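Local structure of AvmM (Streptomyces sp. NBRC 109436, 7FE6) at residues W65-D70 and S150-I155; K95-Q100 and H108-L113. The protein catalyses macrocyclization through dehydration and Michael-type addition in the biosynthesis of alchivemycin A. One frame throughout, in Å; residues are numbered along the deposited sequence.

Contact 1 of 2, residues W65-D70 and S150-I155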
# COMPACT_ATOMS: atom_id res chain seq x y z
N TRP A 65 -0.37 15.87 9.79
CA TRP A 65 -0.44 17.13 9.05
C TRP A 65 -1.89 17.47 8.77
O TRP A 65 -2.65 16.62 8.29
CB TRP A 65 0.35 17.04 7.74
CG TRP A 65 0.20 18.24 6.81
CD1 TRP A 65 0.56 19.54 7.07
CD2 TRP A 65 -0.29 18.22 5.45
NE1 TRP A 65 0.29 20.33 5.96
CE2 TRP A 65 -0.22 19.55 4.96
CE3 TRP A 65 -0.79 17.22 4.61
CZ2 TRP A 65 -0.62 19.89 3.68
CZ3 TRP A 65 -1.19 17.57 3.33
CH2 TRP A 65 -1.10 18.89 2.88
N PHE A 66 -2.28 18.70 9.08
CA PHE A 66 -3.57 19.25 8.66
C PHE A 66 -3.31 20.32 7.62
O PHE A 66 -2.59 21.28 7.88
CB PHE A 66 -4.35 19.83 9.84
CG PHE A 66 -4.89 18.80 10.81
CD1 PHE A 66 -4.72 17.45 10.59
CD2 PHE A 66 -5.60 19.20 11.94
CE1 PHE A 66 -5.23 16.51 11.48
CE2 PHE A 66 -6.11 18.26 12.84
CZ PHE A 66 -5.92 16.91 12.60
N SER A 67 -3.91 20.16 6.44
CA SER A 67 -3.70 21.12 5.37
C SER A 67 -4.60 22.35 5.50
O SER A 67 -4.34 23.35 4.82
CB SER A 67 -3.97 20.46 4.02
OG SER A 67 -5.36 20.32 3.86
N ASP A 68 -5.64 22.28 6.33
CA ASP A 68 -6.72 23.27 6.32
C ASP A 68 -6.92 23.94 7.67
O ASP A 68 -7.98 24.53 7.91
CB ASP A 68 -8.02 22.63 5.84
CG ASP A 68 -8.41 21.40 6.65
OD1 ASP A 68 -7.56 20.88 7.41
OD2 ASP A 68 -9.56 20.92 6.51
N ARG A 69 -5.92 23.90 8.54
CA ARG A 69 -5.92 24.62 9.80
C ARG A 69 -4.54 24.51 10.42
O ARG A 69 -3.81 23.54 10.16
CB ARG A 69 -6.99 24.09 10.74
CG ARG A 69 -6.94 22.60 10.95
CD ARG A 69 -8.24 22.14 11.58
NE ARG A 69 -8.45 22.78 12.88
CZ ARG A 69 -9.56 22.64 13.60
NH1 ARG A 69 -10.57 21.91 13.14
NH2 ARG A 69 -9.68 23.25 14.77
N ASP A 70 -4.18 25.49 11.26
CA ASP A 70 -2.84 25.47 11.83
C ASP A 70 -2.84 25.43 13.35
O ASP A 70 -1.79 25.64 13.97
CB ASP A 70 -2.02 26.67 11.34
CG ASP A 70 -2.69 27.98 11.62
OD1 ASP A 70 -3.51 28.06 12.56
OD2 ASP A 70 -2.36 28.95 10.90
N SER A 150 -10.78 17.83 10.14
CA SER A 150 -9.95 18.25 9.02
C SER A 150 -10.46 17.60 7.75
O SER A 150 -10.78 16.41 7.75
CB SER A 150 -8.48 17.89 9.27
OG SER A 150 -7.71 18.22 8.13
N GLU A 151 -10.50 18.36 6.66
CA GLU A 151 -10.99 17.84 5.40
C GLU A 151 -9.89 17.41 4.43
O GLU A 151 -10.19 16.87 3.36
CB GLU A 151 -11.95 18.86 4.79
CG GLU A 151 -13.24 18.84 5.60
CD GLU A 151 -13.82 17.42 5.62
OE1 GLU A 151 -14.13 16.93 4.49
OE2 GLU A 151 -13.86 16.76 6.70
N HIS A 152 -8.63 17.62 4.78
CA HIS A 152 -7.54 17.01 4.04
C HIS A 152 -6.31 16.98 4.95
O HIS A 152 -5.71 18.03 5.23
CB HIS A 152 -7.24 17.73 2.73
CG HIS A 152 -5.99 17.25 2.07
ND1 HIS A 152 -5.80 15.93 1.70
CD2 HIS A 152 -4.83 17.89 1.77
CE1 HIS A 152 -4.59 15.80 1.17
NE2 HIS A 152 -3.99 16.97 1.20
N ALA A 153 -5.93 15.78 5.37
CA ALA A 153 -4.88 15.56 6.33
C ALA A 153 -4.09 14.36 5.87
O ALA A 153 -4.52 13.60 5.00
CB ALA A 153 -5.46 15.34 7.74
N GLY A 154 -2.93 14.16 6.49
CA GLY A 154 -2.13 13.00 6.16
C GLY A 154 -1.38 12.52 7.37
O GLY A 154 -1.01 13.31 8.26
N ILE A 155 -1.17 11.21 7.42
CA ILE A 155 -0.13 10.63 8.27
C ILE A 155 1.04 10.30 7.36
O ILE A 155 0.86 9.68 6.30
CB ILE A 155 -0.64 9.40 9.02
CG1 ILE A 155 -1.93 9.73 9.76
CG2 ILE A 155 0.40 8.94 10.01
CD1 ILE A 155 -2.62 8.52 10.40
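The carboxylate of D68 reaches across to the corner at S150 and E151 and takes one donor on each oxygen: the hydroxyl of S150 (OG to D68 OD1, 2.8 Å) and the amide of E151 (N to D68 OD2, 2.7 Å). D68 CG lies between its own backbone N and carbonyl carbon (chi1 55°), which brings the carboxylate round to these two donors. Both arrive on the syn sides, about 20° out of the carboxylate plane. With an alanine here, the E151 amide would be likely to lose this acceptor and the S150 hydroxyl to be left free to turn. One residue earlier, S67 grips a single carbonyl twice, its N lying 3.0 Å and its OG 2.7 Å from H152 O.

Further into the sheet the chains run as neighbouring antiparallel strands, 57-66 and 153-162, in one sheet of a beta sandwich. W65 and G154 form a hydrogen-bonded pair, W65 N to G154 O and G154 N to W65 O both 3.1 Å. F66 and A153 follow as a non-hydrogen-bonded pair, with A153 CB 3.6 Å from F66 CD1. S150 CB sits squarely over the face of the F66 ring, a CH-pi contact.

On the other side of the sheet the W65 and H152 rings meet obliquely, planes at 86°. H152 ND1 is hydrogen-bonded to H139 NE2 of the second subunit, while E151 turns its carboxylate to a salt bridge with R188.

Contact 2 of 2, residues K95-Q100 and H108-L113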
# COMPACT_ATOMS: atom_id res chain seq x y z
N LYS A 95 9.64 13.79 22.71
CA LYS A 95 10.28 13.24 21.52
C LYS A 95 9.44 13.55 20.29
O LYS A 95 9.12 12.69 19.47
CB LYS A 95 10.54 11.74 21.65
CG LYS A 95 11.52 11.32 22.73
CD LYS A 95 11.91 9.83 22.59
CE LYS A 95 12.57 9.27 23.85
NZ LYS A 95 11.67 9.27 25.04
N CYS A 96 9.06 14.82 20.19
CA CYS A 96 8.36 15.35 19.03
C CYS A 96 9.09 16.60 18.58
O CYS A 96 9.82 17.23 19.35
CB CYS A 96 6.90 15.71 19.32
SG CYS A 96 5.85 14.32 19.80
N TRP A 97 8.96 16.89 17.29
CA TRP A 97 9.38 18.17 16.77
C TRP A 97 8.33 19.21 17.12
O TRP A 97 7.17 18.90 17.38
CB TRP A 97 9.60 18.07 15.26
CG TRP A 97 10.50 19.11 14.69
CD1 TRP A 97 11.26 20.00 15.37
CD2 TRP A 97 10.73 19.37 13.30
NE1 TRP A 97 11.95 20.81 14.50
CE2 TRP A 97 11.64 20.44 13.22
CE3 TRP A 97 10.24 18.80 12.11
CZ2 TRP A 97 12.09 20.95 12.00
CZ3 TRP A 97 10.68 19.32 10.90
CH2 TRP A 97 11.60 20.38 10.86
N ASP A 98 8.76 20.47 17.18
CA ASP A 98 7.83 21.56 17.38
C ASP A 98 6.94 21.73 16.16
O ASP A 98 7.35 21.40 15.04
CB ASP A 98 8.57 22.87 17.66
CG ASP A 98 9.08 22.94 19.07
OD1 ASP A 98 8.53 22.24 19.94
OD2 ASP A 98 9.99 23.75 19.34
N PRO A 99 5.70 22.28 16.34
CA PRO A 99 4.81 22.52 15.20
C PRO A 99 5.52 23.14 14.01
O PRO A 99 6.39 23.99 14.18
CB PRO A 99 3.77 23.49 15.78
CG PRO A 99 3.73 23.21 17.24
CD PRO A 99 5.12 22.76 17.62
N GLN A 100 5.22 22.65 12.82
CA GLN A 100 5.76 23.19 11.58
C GLN A 100 4.60 23.70 10.73
O GLN A 100 3.53 23.10 10.72
CB GLN A 100 6.56 22.14 10.81
CG GLN A 100 7.74 21.55 11.57
CD GLN A 100 8.79 22.59 11.88
OE1 GLN A 100 9.30 23.25 10.97
NE2 GLN A 100 9.12 22.74 13.17
N HIS A 108 1.97 20.69 10.88
CA HIS A 108 2.22 19.27 11.06
C HIS A 108 3.04 19.03 12.32
O HIS A 108 3.83 19.88 12.75
CB HIS A 108 2.88 18.65 9.81
CG HIS A 108 4.31 19.03 9.58
ND1 HIS A 108 5.34 18.60 10.39
CD2 HIS A 108 4.89 19.76 8.60
CE1 HIS A 108 6.49 19.06 9.93
NE2 HIS A 108 6.25 19.77 8.84
N ILE A 109 2.78 17.90 12.95
CA ILE A 109 3.39 17.54 14.23
C ILE A 109 4.20 16.27 13.98
O ILE A 109 3.63 15.19 13.74
CB ILE A 109 2.35 17.31 15.34
CG1 ILE A 109 1.34 18.46 15.43
CG2 ILE A 109 3.04 17.17 16.68
CD1 ILE A 109 1.94 19.79 15.64
N ALA A 110 5.53 16.38 14.03
CA ALA A 110 6.42 15.25 13.79
C ALA A 110 6.71 14.53 15.11
O ALA A 110 7.13 15.15 16.09
CB ALA A 110 7.72 15.71 13.14
N CYS A 111 6.45 13.22 15.13
CA CYS A 111 6.56 12.40 16.33
C CYS A 111 7.55 11.25 16.14
O CYS A 111 7.50 10.53 15.14
CB CYS A 111 5.20 11.83 16.72
SG CYS A 111 4.01 13.07 17.03
N GLN A 112 8.40 11.06 17.14
CA GLN A 112 9.34 9.95 17.13
C GLN A 112 8.69 8.70 17.72
O GLN A 112 8.19 8.72 18.84
CB GLN A 112 10.61 10.33 17.89
CG GLN A 112 11.74 9.33 17.73
CD GLN A 112 13.01 9.72 18.49
OE1 GLN A 112 13.83 8.87 18.83
NE2 GLN A 112 13.19 11.02 18.71
N LEU A 113 8.73 7.61 16.95
CA LEU A 113 8.26 6.29 17.37
C LEU A 113 9.40 5.27 17.31
O LEU A 113 9.24 4.20 16.71
CB LEU A 113 7.10 5.82 16.48
CG LEU A 113 5.69 6.36 16.76
CD1 LEU A 113 5.61 7.87 16.51
CD2 LEU A 113 4.69 5.63 15.87
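H108 CG sits between its own backbone N and carbonyl carbon (chi1 72°), which brings one face of the imidazole against Q100 CB. That carbon lies over the ring displaced toward the rim, 3.1 Å from H108 NE2; this CH-pi contact is tight. Beyond CG, Q100 bends at chi2 (-64°), doubling its amide back over the loop to D98 O and the W97 ring. Q100 NE2 lies over the centre of the W97 ring, 3.4 Å above its plane, and donates a hydrogen bond to D98 O (2.9 Å), approaching from above the carbonyl plane. That bond fixes the rotation of the amide and keeps it against the indole.

A110 CB packs on W97 CB at 3.7 Å and lies at the edge of the indole, nearest W97 CE3 (4.1 Å). P99 and I109 lie alongside each other, both pointing the same way, with I109 CD1 against the proline ring. Further along, C96 SG and C111 SG are 3.6 Å apart, a van der Waals contact between thiol sulfurs and not a disulfide.

The backbones are joined at both ends. Q112 N bonds to K95 O and W97 N to A110 O (2.8 Å), while Q100 and H108 exchange a pair of bonds, Q100 N to H108 O and H108 N to Q100 O. Between these two patches the pairing slips by one residue, taken up around D98 and P99. K95 and Q112 send their polar ends elsewhere, to D92 and to the carbonyl of G173. This is an irregular loop laid antiparallel along strand 107-113, the outermost strand, within this chain, of its sheet in the beta sandwich.

How the contacts relate
From the N terminus, the chain reaches the end of strand 57-66 and enters contact 1 at 65-70, then leaves for the opposite sheet, running through strands 77-83 and 89-90. The loop 95-100 that follows folds against strand 107-113 and closes contact 2, a short excursion. Only after strand 135-144 does the chain return at 150-155 to complete contact 1, so contact 2 is nested inside the much longer loop closed by contact 1. Their centres lie 15 Å apart. Strand 57-66 joins them, pairing with 153-162 on one side and 107-113 on the other, and W65 CB packs on H108 CB at 3.6 Å.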